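Local coordinates for type-2 restriction enzyme AgeI (Thalassobius gelatinovorus, PDB 5DWA), which recognizes the double-stranded DNA sequence 5'-ACCGGT-3' and cleaves it after the A as a type II restriction endonuclease of the PD-(D/E)XK superfamily, at residues 62-67 and 239-244; 50-55 and 260-265; 111-116 and 145-150; 189-194 and 271-276. All coordinates share one frame; numbering follows the deposited sequence.

Interaction 1: 62-67 and 239-244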
loop_
_atom_site.group_PDB
_atom_site.type_symbol
_atom_site.label_atom_id
_atom_site.label_comp_id
_atom_site.label_asym_id
_atom_site.label_seq_id
_atom_site.Cartn_x
_atom_site.Cartn_y
_atom_site.Cartn_z
ATOM N N ASN A 62 -10.964 23.789 -5.977
ATOM C CA ASN A 62 -9.804 22.957 -5.720
ATOM C C ASN A 62 -10.026 21.589 -6.369
ATOM O O ASN A 62 -10.926 20.847 -5.978
ATOM C CB ASN A 62 -9.567 22.838 -4.207
ATOM C CG ASN A 62 -8.293 22.091 -3.861
ATOM O OD1 ASN A 62 -7.763 21.328 -4.674
ATOM N ND2 ASN A 62 -7.790 22.310 -2.649
ATOM N N PRO A 63 -9.201 21.250 -7.374
ATOM C CA PRO A 63 -9.412 19.985 -8.085
ATOM C C PRO A 63 -9.384 18.794 -7.134
ATOM O O PRO A 63 -10.187 17.872 -7.242
ATOM C CB PRO A 63 -8.234 19.938 -9.067
ATOM C CG PRO A 63 -7.859 21.375 -9.276
ATOM C CD PRO A 63 -8.086 22.027 -7.936
ATOM N N SER A 64 -8.476 18.839 -6.173
ATOM C CA SER A 64 -8.368 17.759 -5.201
ATOM C C SER A 64 -9.658 17.620 -4.386
ATOM O O SER A 64 -10.067 16.505 -4.058
ATOM C CB SER A 64 -7.171 17.990 -4.284
ATOM O OG SER A 64 -6.921 16.865 -3.466
ATOM N N ASP A 65 -10.299 18.747 -4.082
ATOM C CA ASP A 65 -11.578 18.729 -3.372
ATOM C C ASP A 65 -12.703 18.189 -4.252
ATOM O O ASP A 65 -13.594 17.501 -3.763
ATOM C CB ASP A 65 -11.948 20.131 -2.865
ATOM C CG ASP A 65 -11.190 20.523 -1.609
ATOM O OD1 ASP A 65 -10.194 19.857 -1.266
ATOM O OD2 ASP A 65 -11.593 21.511 -0.965
ATOM N N LEU A 66 -12.659 18.476 -5.553
ATOM C CA LEU A 66 -13.669 17.924 -6.445
ATOM C C LEU A 66 -13.543 16.410 -6.494
ATOM O O LEU A 66 -14.535 15.691 -6.538
ATOM C CB LEU A 66 -13.553 18.502 -7.852
ATOM C CG LEU A 66 -13.906 19.980 -8.008
ATOM C CD1 LEU A 66 -13.615 20.436 -9.423
ATOM C CD2 LEU A 66 -15.377 20.198 -7.668
ATOM N N TRP A 67 -12.310 15.921 -6.493
ATOM C CA TRP A 67 -12.095 14.483 -6.509
ATOM C C TRP A 67 -12.553 13.846 -5.203
ATOM O O TRP A 67 -13.274 12.848 -5.201
ATOM C CB TRP A 67 -10.618 14.182 -6.746
ATOM C CG TRP A 67 -10.273 12.755 -6.974
ATOM C CD1 TRP A 67 -10.044 11.793 -6.034
ATOM C CD2 TRP A 67 -10.078 12.135 -8.245
ATOM N NE1 TRP A 67 -9.720 10.598 -6.649
ATOM C CE2 TRP A 67 -9.736 10.788 -8.005
ATOM C CE3 TRP A 67 -10.150 12.596 -9.567
ATOM C CZ2 TRP A 67 -9.475 9.889 -9.055
ATOM C CZ3 TRP A 67 -9.877 11.709 -10.600
ATOM C CH2 TRP A 67 -9.540 10.368 -10.336
ATOM N N SER A 239 1.264 19.070 -8.041
ATOM C CA SER A 239 0.097 18.792 -7.226
ATOM C C SER A 239 -1.081 19.606 -7.711
ATOM O O SER A 239 -0.928 20.764 -8.108
ATOM C CB SER A 239 0.373 19.100 -5.755
ATOM O OG SER A 239 -0.833 18.991 -5.009
ATOM N N TYR A 240 -2.260 18.998 -7.666
ATOM C CA TYR A 240 -3.478 19.687 -8.066
ATOM C C TYR A 240 -4.382 19.896 -6.865
ATOM O O TYR A 240 -5.590 20.086 -6.996
ATOM C CB TYR A 240 -4.183 18.912 -9.181
ATOM C CG TYR A 240 -3.273 18.752 -10.373
ATOM C CD1 TYR A 240 -2.544 17.580 -10.566
ATOM C CD2 TYR A 240 -3.087 19.799 -11.267
ATOM C CE1 TYR A 240 -1.679 17.445 -11.652
ATOM C CE2 TYR A 240 -2.224 19.673 -12.346
ATOM C CZ TYR A 240 -1.527 18.491 -12.530
ATOM O OH TYR A 240 -0.660 18.363 -13.595
ATOM N N ASN A 241 -3.772 19.855 -5.687
ATOM C CA ASN A 241 -4.434 20.338 -4.487
ATOM C C ASN A 241 -4.002 21.776 -4.283
ATOM O O ASN A 241 -2.835 22.025 -3.995
ATOM C CB ASN A 241 -4.062 19.481 -3.275
ATOM C CG ASN A 241 -4.885 19.814 -2.044
ATOM O OD1 ASN A 241 -5.367 20.935 -1.890
ATOM N ND2 ASN A 241 -5.053 18.833 -1.159
ATOM N N LEU A 242 -4.929 22.723 -4.429
ATOM C CA LEU A 242 -4.576 24.134 -4.276
ATOM C C LEU A 242 -4.016 24.470 -2.884
ATOM O O LEU A 242 -3.398 25.519 -2.709
ATOM C CB LEU A 242 -5.785 25.020 -4.574
ATOM C CG LEU A 242 -6.379 24.861 -5.974
ATOM C CD1 LEU A 242 -7.526 25.857 -6.198
ATOM C CD2 LEU A 242 -5.295 25.014 -7.036
ATOM N N ARG A 243 -4.222 23.586 -1.904
ATOM C CA ARG A 243 -3.667 23.781 -0.557
ATOM C C ARG A 243 -2.232 23.295 -0.384
ATOM O O ARG A 243 -1.592 23.604 0.622
ATOM C CB ARG A 243 -4.544 23.089 0.486
ATOM C CG ARG A 243 -5.917 23.701 0.599
ATOM C CD ARG A 243 -6.654 23.188 1.822
ATOM N NE ARG A 243 -8.067 23.499 1.691
ATOM C CZ ARG A 243 -8.907 22.801 0.930
ATOM N NH1 ARG A 243 -8.473 21.738 0.254
ATOM N NH2 ARG A 243 -10.178 23.158 0.838
ATOM N N THR A 244 -1.724 22.536 -1.353
ATOM C CA THR A 244 -0.340 22.101 -1.308
ATOM C C THR A 244 0.564 23.325 -1.326
ATOM O O THR A 244 0.358 24.236 -2.127
ATOM C CB THR A 244 0.020 21.188 -2.506
ATOM O OG1 THR A 244 -0.858 20.052 -2.535
ATOM C CG2 THR A 244 1.467 20.723 -2.410
#
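N62 and the loop residues N241, L242 and R243 interlock where helix 63-78 begins. The N62 side chain leaves the backbone with CG anti to N (chi1 -175°), which carries its amide across to the loop. CB passes within 4.2 Å of CG of L242, and CG of N62 faces L242 N. At the tip the carbonyl oxygen OD1 accepts from two backbone N-H groups on opposite faces of its plane: S64 N, 3.0 Å from N62 OD1, and L242 N, 3.2 Å from it. The first bond makes N62 the N-cap of the helix; the second ties that cap to the type I beta turn N241-T244. ND2 gives a nearly straight bond to N241 OD1 (2.9 Å, 178° at the hydrogen), which lies in the N62 amide plane; ND2 is also 3.0 Å from R243 NH1, two donors without a bond. N241 OD1 takes R243 N from its other face, closing an Asx turn. An alanine in place of N62 would probably leave S64 N with its weak bond to Y240 O, and L242 N and N241 OD1 each short of a partner, loosening the turn against the helix start. P63 crosses L242 at about a right angle, CD of P63 3.8 Å from CG of L242. R243 grips D65 end-on, NH1 to OD1 and NH2 to OD2, the carboxylate and guanidinium planes 25° apart; N211 also bonds D65 OD1.

Interaction 2: 50-55 and 260-265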
loop_
_atom_site.group_PDB
_atom_site.type_symbol
_atom_site.label_atom_id
_atom_site.label_comp_id
_atom_site.label_asym_id
_atom_site.label_seq_id
_atom_site.Cartn_x
_atom_site.Cartn_y
_atom_site.Cartn_z
ATOM N N ALA A 50 -15.526 12.248 -15.620
ATOM C CA ALA A 50 -16.253 13.138 -14.730
ATOM C C ALA A 50 -15.332 14.175 -14.082
ATOM O O ALA A 50 -15.736 15.312 -13.828
ATOM C CB ALA A 50 -16.980 12.344 -13.669
ATOM N N PHE A 51 -14.090 13.793 -13.811
ATOM C CA PHE A 51 -13.157 14.739 -13.223
ATOM C C PHE A 51 -12.792 15.846 -14.207
ATOM O O PHE A 51 -12.716 17.021 -13.841
ATOM C CB PHE A 51 -11.894 14.020 -12.736
ATOM C CG PHE A 51 -10.912 14.923 -12.039
ATOM C CD1 PHE A 51 -11.299 15.661 -10.926
ATOM C CD2 PHE A 51 -9.596 15.017 -12.474
ATOM C CE1 PHE A 51 -10.394 16.489 -10.272
ATOM C CE2 PHE A 51 -8.685 15.840 -11.829
ATOM C CZ PHE A 51 -9.083 16.574 -10.720
ATOM N N VAL A 52 -12.555 15.469 -15.457
ATOM C CA VAL A 52 -12.248 16.449 -16.493
ATOM C C VAL A 52 -13.439 17.393 -16.679
ATOM O O VAL A 52 -13.273 18.611 -16.793
ATOM C CB VAL A 52 -11.901 15.760 -17.814
ATOM C CG1 VAL A 52 -11.757 16.775 -18.940
ATOM C CG2 VAL A 52 -10.614 14.962 -17.669
ATOM N N MET A 53 -14.635 16.818 -16.670
ATOM C CA MET A 53 -15.861 17.600 -16.747
ATOM C C MET A 53 -16.011 18.519 -15.536
ATOM O O MET A 53 -16.277 19.713 -15.682
ATOM C CB MET A 53 -17.075 16.671 -16.875
ATOM C CG MET A 53 -18.422 17.382 -16.990
ATOM S SD MET A 53 -19.188 17.594 -15.375
ATOM C CE MET A 53 -20.797 18.223 -15.877
ATOM N N ALA A 54 -15.826 17.969 -14.337
ATOM C CA ALA A 54 -16.055 18.751 -13.120
ATOM C C ALA A 54 -15.107 19.936 -12.998
ATOM O O ALA A 54 -15.496 21.000 -12.520
ATOM C CB ALA A 54 -15.938 17.861 -11.876
ATOM N N THR A 55 -13.853 19.746 -13.408
ATOM C CA THR A 55 -12.883 20.825 -13.326
ATOM C C THR A 55 -13.132 21.891 -14.382
ATOM O O THR A 55 -12.689 23.028 -14.234
ATOM C CB THR A 55 -11.439 20.306 -13.463
ATOM O OG1 THR A 55 -11.330 19.477 -14.625
ATOM C CG2 THR A 55 -11.060 19.500 -12.230
ATOM N N SER A 260 -1.049 23.703 -9.053
ATOM C CA SER A 260 -1.931 24.380 -10.001
ATOM C C SER A 260 -3.330 23.808 -9.995
ATOM O O SER A 260 -3.580 22.757 -9.406
ATOM C CB SER A 260 -1.368 24.301 -11.424
ATOM O OG SER A 260 -1.600 23.029 -12.008
ATOM N N GLY A 261 -4.239 24.518 -10.657
ATOM C CA GLY A 261 -5.542 23.974 -10.976
ATOM C C GLY A 261 -5.374 22.927 -12.062
ATOM O O GLY A 261 -4.276 22.745 -12.597
ATOM N N PHE A 262 -6.450 22.234 -12.405
ATOM C CA PHE A 262 -6.349 21.116 -13.332
ATOM C C PHE A 262 -6.818 21.485 -14.733
ATOM O O PHE A 262 -6.130 21.217 -15.714
ATOM C CB PHE A 262 -7.141 19.921 -12.803
ATOM C CG PHE A 262 -6.913 18.654 -13.569
ATOM C CD1 PHE A 262 -5.740 17.934 -13.409
ATOM C CD2 PHE A 262 -7.883 18.166 -14.432
ATOM C CE1 PHE A 262 -5.532 16.755 -14.103
ATOM C CE2 PHE A 262 -7.682 16.988 -15.136
ATOM C CZ PHE A 262 -6.499 16.283 -14.970
ATOM N N SER A 263 -7.986 22.100 -14.825
ATOM C CA SER A 263 -8.519 22.509 -16.115
ATOM C C SER A 263 -7.742 23.692 -16.681
ATOM O O SER A 263 -7.144 24.470 -15.931
ATOM C CB SER A 263 -9.997 22.866 -15.987
ATOM O OG SER A 263 -10.152 24.031 -15.202
ATOM N N GLY A 264 -7.758 23.822 -18.003
ATOM C CA GLY A 264 -7.062 24.903 -18.677
ATOM C C GLY A 264 -6.386 24.439 -19.956
ATOM O O GLY A 264 -6.678 23.357 -20.469
ATOM N N GLN A 265 -5.487 25.271 -20.476
ATOM C CA GLN A 265 -4.655 24.910 -21.623
ATOM C C GLN A 265 -3.226 24.638 -21.168
ATOM O O GLN A 265 -2.954 23.612 -20.547
ATOM C CB GLN A 265 -4.677 26.016 -22.677
ATOM C CG GLN A 265 -5.980 26.097 -23.456
ATOM C CD GLN A 265 -6.207 24.882 -24.333
ATOM O OE1 GLN A 265 -5.466 24.645 -25.284
ATOM N NE2 GLN A 265 -7.230 24.101 -24.012
#
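The rings of F51 and F262 meet obliquely, their planes 43° apart and their centroids separated by 4.7 Å. The pair is unsymmetrical: CE2 of F51 stands 3.5 Å above the plane of the F262 ring, over its centre, and is within 3.6 Å of CD2 of F262. F262 swings its ring toward the helix because CG lies anti to the backbone N (chi1 -170°). T55 meets the same ring at its edge, with OG1 in the ring plane and 3.7 Å from CD2 of F262, while CG2 of T55 sits over a face of the F51 ring, offset toward its rim. In this way the loop leaving 257-259, the outermost strand of the mixed sheet within this chain, packs on helix 43-57 in this PD-(D/E)XK nuclease. F262 also meets Y240 edge-to-face, and F51 does the same with W67, so the two phenylalanines belong to a wider aromatic cluster. An alanine in place of F262 would probably open a gap beneath CE2 of F51 and leave Y240 without this edge-to-face partner. Beside the rings, S263 OG donates to the helix carbonyl T55 O (2.9 Å), approaching from above the carbonyl plane, and CB of T55 packs 3.9 Å from CB of S263.

Interaction 3: 111-116 and 145-150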
loop_
_atom_site.group_PDB
_atom_site.type_symbol
_atom_site.label_atom_id
_atom_site.label_comp_id
_atom_site.label_asym_id
_atom_site.label_seq_id
_atom_site.Cartn_x
_atom_site.Cartn_y
_atom_site.Cartn_z
ATOM N N HIS A 111 3.158 20.352 -29.276
ATOM C CA HIS A 111 4.607 20.358 -29.112
ATOM C C HIS A 111 5.229 18.988 -29.385
ATOM O O HIS A 111 6.378 18.733 -29.019
ATOM C CB HIS A 111 4.966 20.825 -27.697
ATOM C CG HIS A 111 4.361 22.144 -27.336
ATOM N ND1 HIS A 111 4.956 23.345 -27.657
ATOM C CD2 HIS A 111 3.208 22.453 -26.697
ATOM C CE1 HIS A 111 4.199 24.337 -27.224
ATOM N NE2 HIS A 111 3.133 23.822 -26.637
ATOM N N GLY A 112 4.451 18.106 -30.005
ATOM C CA GLY A 112 4.905 16.763 -30.327
ATOM C C GLY A 112 5.111 15.855 -29.127
ATOM O O GLY A 112 5.860 14.877 -29.195
ATOM N N ILE A 113 4.441 16.171 -28.025
ATOM C CA ILE A 113 4.561 15.392 -26.801
ATOM C C ILE A 113 3.263 14.640 -26.567
ATOM O O ILE A 113 2.179 15.159 -26.843
ATOM C CB ILE A 113 4.904 16.291 -25.599
ATOM C CG1 ILE A 113 6.228 17.012 -25.846
ATOM C CG2 ILE A 113 4.987 15.483 -24.296
ATOM C CD1 ILE A 113 6.413 18.241 -24.988
ATOM N N ARG A 114 3.371 13.408 -26.075
ATOM C CA ARG A 114 2.213 12.550 -25.908
ATOM C C ARG A 114 2.321 11.680 -24.671
ATOM O O ARG A 114 3.369 11.086 -24.421
ATOM C CB ARG A 114 2.024 11.666 -27.146
ATOM C CG ARG A 114 0.753 10.820 -27.114
ATOM C CD ARG A 114 0.637 9.958 -28.366
ATOM N NE ARG A 114 1.715 8.980 -28.464
ATOM C CZ ARG A 114 2.008 8.305 -29.572
ATOM N NH1 ARG A 114 1.298 8.506 -30.676
ATOM N NH2 ARG A 114 3.001 7.425 -29.575
ATOM N N LEU A 115 1.236 11.634 -23.902
ATOM C CA LEU A 115 1.110 10.753 -22.749
ATOM C C LEU A 115 0.305 9.502 -23.088
ATOM O O LEU A 115 -0.665 9.557 -23.840
ATOM C CB LEU A 115 0.420 11.488 -21.598
ATOM C CG LEU A 115 0.992 12.842 -21.166
ATOM C CD1 LEU A 115 0.187 13.396 -20.009
ATOM C CD2 LEU A 115 2.473 12.752 -20.791
ATOM N N THR A 116 0.675 8.385 -22.477
ATOM C CA THR A 116 -0.047 7.140 -22.646
ATOM C C THR A 116 -0.124 6.404 -21.310
ATOM O O THR A 116 0.910 6.099 -20.714
ATOM C CB THR A 116 0.630 6.233 -23.681
ATOM O OG1 THR A 116 0.761 6.935 -24.925
ATOM C CG2 THR A 116 -0.187 4.969 -23.893
ATOM N N ILE A 145 5.713 9.102 -21.161
ATOM C CA ILE A 145 5.821 10.361 -21.884
ATOM C C ILE A 145 6.675 10.108 -23.110
ATOM O O ILE A 145 7.754 9.515 -22.992
ATOM C CB ILE A 145 6.458 11.482 -21.039
ATOM C CG1 ILE A 145 5.834 11.551 -19.639
ATOM C CG2 ILE A 145 6.350 12.825 -21.767
ATOM C CD1 ILE A 145 6.638 12.421 -18.676
ATOM N N GLU A 146 6.181 10.547 -24.267
ATOM C CA GLU A 146 6.889 10.384 -25.536
ATOM C C GLU A 146 7.013 11.710 -26.260
ATOM O O GLU A 146 6.190 12.607 -26.079
ATOM C CB GLU A 146 6.171 9.379 -26.431
ATOM C CG GLU A 146 6.187 7.950 -25.926
ATOM C CD GLU A 146 5.358 7.034 -26.799
ATOM O OE1 GLU A 146 4.145 7.290 -26.954
ATOM O OE2 GLU A 146 5.921 6.063 -27.348
ATOM N N LYS A 147 8.034 11.811 -27.104
ATOM C CA LYS A 147 8.284 13.013 -27.884
ATOM C C LYS A 147 8.522 12.617 -29.331
ATOM O O LYS A 147 9.347 11.752 -29.607
ATOM C CB LYS A 147 9.489 13.770 -27.328
ATOM C CG LYS A 147 10.043 14.860 -28.236
ATOM C CD LYS A 147 9.258 16.149 -28.111
ATOM C CE LYS A 147 9.926 17.275 -28.887
ATOM N NZ LYS A 147 9.308 18.592 -28.571
ATOM N N GLN A 148 7.792 13.227 -30.256
ATOM C CA GLN A 148 7.994 12.918 -31.670
ATOM C C GLN A 148 9.354 13.438 -32.119
ATOM O O GLN A 148 9.671 14.613 -31.923
ATOM C CB GLN A 148 6.878 13.513 -32.516
ATOM C CG GLN A 148 6.905 13.047 -33.961
ATOM C CD GLN A 148 5.653 13.442 -34.700
ATOM O OE1 GLN A 148 5.182 14.572 -34.578
ATOM N NE2 GLN A 148 5.086 12.504 -35.454
ATOM N N GLY A 149 10.165 12.555 -32.693
ATOM C CA GLY A 149 11.505 12.923 -33.113
ATOM C C GLY A 149 12.515 12.993 -31.982
ATOM O O GLY A 149 13.659 13.406 -32.180
ATOM N N GLY A 150 12.097 12.591 -30.786
ATOM C CA GLY A 150 12.987 12.573 -29.641
ATOM C C GLY A 150 12.919 11.253 -28.900
ATOM O O GLY A 150 12.265 10.317 -29.353
HETATM O O HOH W 1 2.949 8.502 -24.996
#
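R114 and E146 face each other as a hydrogen-bonded pair of antiparallel strands, each backbone N-H answering the other's carbonyl: R114 N to E146 O and E146 N to R114 O, both 2.9 Å. Two residues along, Q148 N donates to G112 O (2.8 Å) in the carbonyl plane. The two charged side chains lie side by side, pointing the same way, and a bend at chi3 (64°) turns the R114 guanidinium onto the carboxylate. NH2 of R114 makes a salt bridge with E146 OE1 at 2.9 Å; the oxygen lies in the guanidinium plane, yet the nitrogen stands above the plane of the carboxylate. NE adds only a weak bond to the same oxygen. A water bridges the two strands, donating to R114 O and E146 OE1 (2.6 Å for the latter) and accepting from T116 OG1. This contact pairs the outermost strand 113-117 of the mixed sheet with strand 143-148, next to it in order. The charges continue outside it: D155 and E157 take NH2 and NH1 of R114, F159 gives the guanidinium a cation-pi contact, and R129 pairs with OE2 of E146, so opposite charges alternate and would probably offset one another. On the opposite face of the sheet, I113 and L115 flank I145, with CG2 of I113 3.9 Å from CG2 of I145 and CD2 of L115 3.8 Å from CG1 of I145. K147 bends at chi2 to send NZ to H111 O (3.0 Å), nearly along the C=O axis, just before G112, whose positive phi belongs to the Schellman motif ending helix 84-109.

Interaction 4: 189-194 and 271-276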
loop_
_atom_site.group_PDB
_atom_site.type_symbol
_atom_site.label_atom_id
_atom_site.label_comp_id
_atom_site.label_asym_id
_atom_site.label_seq_id
_atom_site.Cartn_x
_atom_site.Cartn_y
_atom_site.Cartn_z
ATOM N N GLY A 189 18.500 8.676 -17.513
ATOM C CA GLY A 189 18.264 9.902 -18.253
ATOM C C GLY A 189 16.822 10.127 -18.662
ATOM O O GLY A 189 16.552 10.852 -19.614
ATOM N N LEU A 190 15.891 9.510 -17.939
ATOM C CA LEU A 190 14.476 9.709 -18.222
ATOM C C LEU A 190 13.847 10.717 -17.264
ATOM O O LEU A 190 14.260 10.830 -16.110
ATOM C CB LEU A 190 13.726 8.380 -18.125
ATOM C CG LEU A 190 14.110 7.295 -19.134
ATOM C CD1 LEU A 190 13.664 5.929 -18.637
ATOM C CD2 LEU A 190 13.485 7.584 -20.490
ATOM N N LEU A 191 12.851 11.454 -17.742
ATOM C CA LEU A 191 12.049 12.272 -16.837
ATOM C C LEU A 191 11.214 11.352 -15.957
ATOM O O LEU A 191 10.642 10.372 -16.439
ATOM C CB LEU A 191 11.152 13.236 -17.613
ATOM C CG LEU A 191 11.843 14.393 -18.330
ATOM C CD1 LEU A 191 10.823 15.235 -19.064
ATOM C CD2 LEU A 191 12.616 15.230 -17.331
ATOM N N SER A 192 11.165 11.659 -14.666
ATOM C CA SER A 192 10.342 10.890 -13.737
ATOM C C SER A 192 9.525 11.854 -12.889
ATOM O O SER A 192 10.018 12.406 -11.905
ATOM C CB SER A 192 11.208 9.991 -12.858
ATOM O OG SER A 192 10.413 9.250 -11.947
ATOM N N VAL A 193 8.274 12.065 -13.287
ATOM C CA VAL A 193 7.447 13.097 -12.677
ATOM C C VAL A 193 6.470 12.479 -11.691
ATOM O O VAL A 193 5.881 11.440 -11.971
ATOM C CB VAL A 193 6.690 13.884 -13.763
ATOM C CG1 VAL A 193 5.779 14.935 -13.158
ATOM C CG2 VAL A 193 7.691 14.540 -14.732
ATOM N N LEU A 194 6.332 13.107 -10.523
ATOM C CA LEU A 194 5.268 12.768 -9.586
ATOM C C LEU A 194 4.096 13.718 -9.807
ATOM O O LEU A 194 4.218 14.917 -9.570
ATOM C CB LEU A 194 5.777 12.869 -8.141
ATOM C CG LEU A 194 4.766 12.511 -7.051
ATOM C CD1 LEU A 194 4.356 11.053 -7.170
ATOM C CD2 LEU A 194 5.351 12.801 -5.668
ATOM N N ASP A 271 4.493 23.528 -19.601
ATOM C CA ASP A 271 5.679 24.368 -19.768
ATOM C C ASP A 271 6.936 23.592 -19.390
ATOM O O ASP A 271 7.972 23.692 -20.057
ATOM C CB ASP A 271 5.576 25.638 -18.920
ATOM C CG ASP A 271 4.563 26.626 -19.465
ATOM O OD1 ASP A 271 4.162 26.494 -20.641
ATOM O OD2 ASP A 271 4.174 27.543 -18.713
ATOM N N TYR A 272 6.834 22.812 -18.319
ATOM C CA TYR A 272 7.942 22.002 -17.836
ATOM C C TYR A 272 8.354 20.943 -18.854
ATOM O O TYR A 272 9.529 20.822 -19.186
ATOM C CB TYR A 272 7.574 21.341 -16.505
ATOM C CG TYR A 272 8.582 20.332 -16.017
ATOM C CD1 TYR A 272 9.768 20.739 -15.416
ATOM C CD2 TYR A 272 8.346 18.969 -16.148
ATOM C CE1 TYR A 272 10.693 19.818 -14.969
ATOM C CE2 TYR A 272 9.264 18.042 -15.704
ATOM C CZ TYR A 272 10.433 18.470 -15.112
ATOM O OH TYR A 272 11.351 17.549 -14.669
ATOM N N LEU A 273 7.385 20.181 -19.351
ATOM C CA LEU A 273 7.677 19.165 -20.355
ATOM C C LEU A 273 8.263 19.777 -21.624
ATOM O O LEU A 273 9.224 19.249 -22.180
ATOM C CB LEU A 273 6.419 18.368 -20.702
ATOM C CG LEU A 273 5.915 17.435 -19.602
ATOM C CD1 LEU A 273 4.802 16.556 -20.146
ATOM C CD2 LEU A 273 7.049 16.589 -19.028
ATOM N N VAL A 274 7.689 20.889 -22.073
ATOM C CA VAL A 274 8.152 21.524 -23.304
ATOM C C VAL A 274 9.596 21.996 -23.156
ATOM O O VAL A 274 10.423 21.782 -24.043
ATOM C CB VAL A 274 7.245 22.708 -23.704
ATOM C CG1 VAL A 274 7.891 23.531 -24.814
ATOM C CG2 VAL A 274 5.885 22.199 -24.145
ATOM N N ALA A 275 9.900 22.611 -22.017
ATOM C CA ALA A 275 11.247 23.099 -21.742
ATOM C C ALA A 275 12.249 21.953 -21.613
ATOM O O ALA A 275 13.359 22.022 -22.142
ATOM C CB ALA A 275 11.250 23.947 -20.484
ATOM N N GLN A 276 11.857 20.898 -20.905
ATOM C CA GLN A 276 12.735 19.748 -20.703
ATOM C C GLN A 276 13.014 18.968 -21.985
ATOM O O GLN A 276 14.063 18.329 -22.109
ATOM C CB GLN A 276 12.133 18.800 -19.663
ATOM C CG GLN A 276 12.113 19.353 -18.255
ATOM C CD GLN A 276 13.501 19.557 -17.698
ATOM O OE1 GLN A 276 14.388 18.723 -17.889
ATOM N NE2 GLN A 276 13.703 20.673 -17.010
#
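L191 carries CG anti to its carbonyl carbon (chi1 -70°) and Y272 carries CG on the far side from its backbone N (chi1 172°), and these settings send the two side chains past each other in opposite directions. CD2 of L191 thereby comes within 3.8 Å of the phenol oxygen OH of Y272, at a slant to the ring. The other methyl, CD1, reaches between two further helix residues, 4.0 Å from CD2 of L273 and 3.8 Å from CB of Q276. One leucine therefore touches three side chains of a single helix, and Q276 is met by both of its methyls. V193, two residues on and on the same side of the strand, offers CG2 to CE2 of Y272 at 4.0 Å. Q276 is bent at chi2 and lays CG over a face of the Y272 ring, toward its rim. No hydrogen bond crosses this contact; it rests on van der Waals packing. The short helix and strand segments run nearly antiparallel, at 171° between their directions, with their axes 11.5 Å apart. Helix 268-277, the last of the chain, thus lies along one face of the mixed sheet, over strand 191-196 between its neighbours 159-168 and 236-239; Y272 reaches F238 of the latter, and V274 touches H111 beyond helix 84-109.

How the interactions relate
Interactions 1 and 2 are buried and adjoin: P63 O lies 3.3 Å from CE1 of F51, S239 O and S260 N probably share a hydrogen bond, and both join loops at one side of the sheet to the consecutive helices 43-57 and 63-78. Interactions 3 and 4, centres about 11 Å apart, are partly buried and meet the same sheet, the third within its plane, the fourth on one face, touching where I145 packs on L273. Chemistry follows place: side-chain amide hydrogen bonds, a cap and a salt bridge in interaction 1, near the DNA; aromatic packing with one hydroxyl-to-carbonyl bond in 2; strand pairing with a charged face in 3; packing without hydrogen bonds in 4.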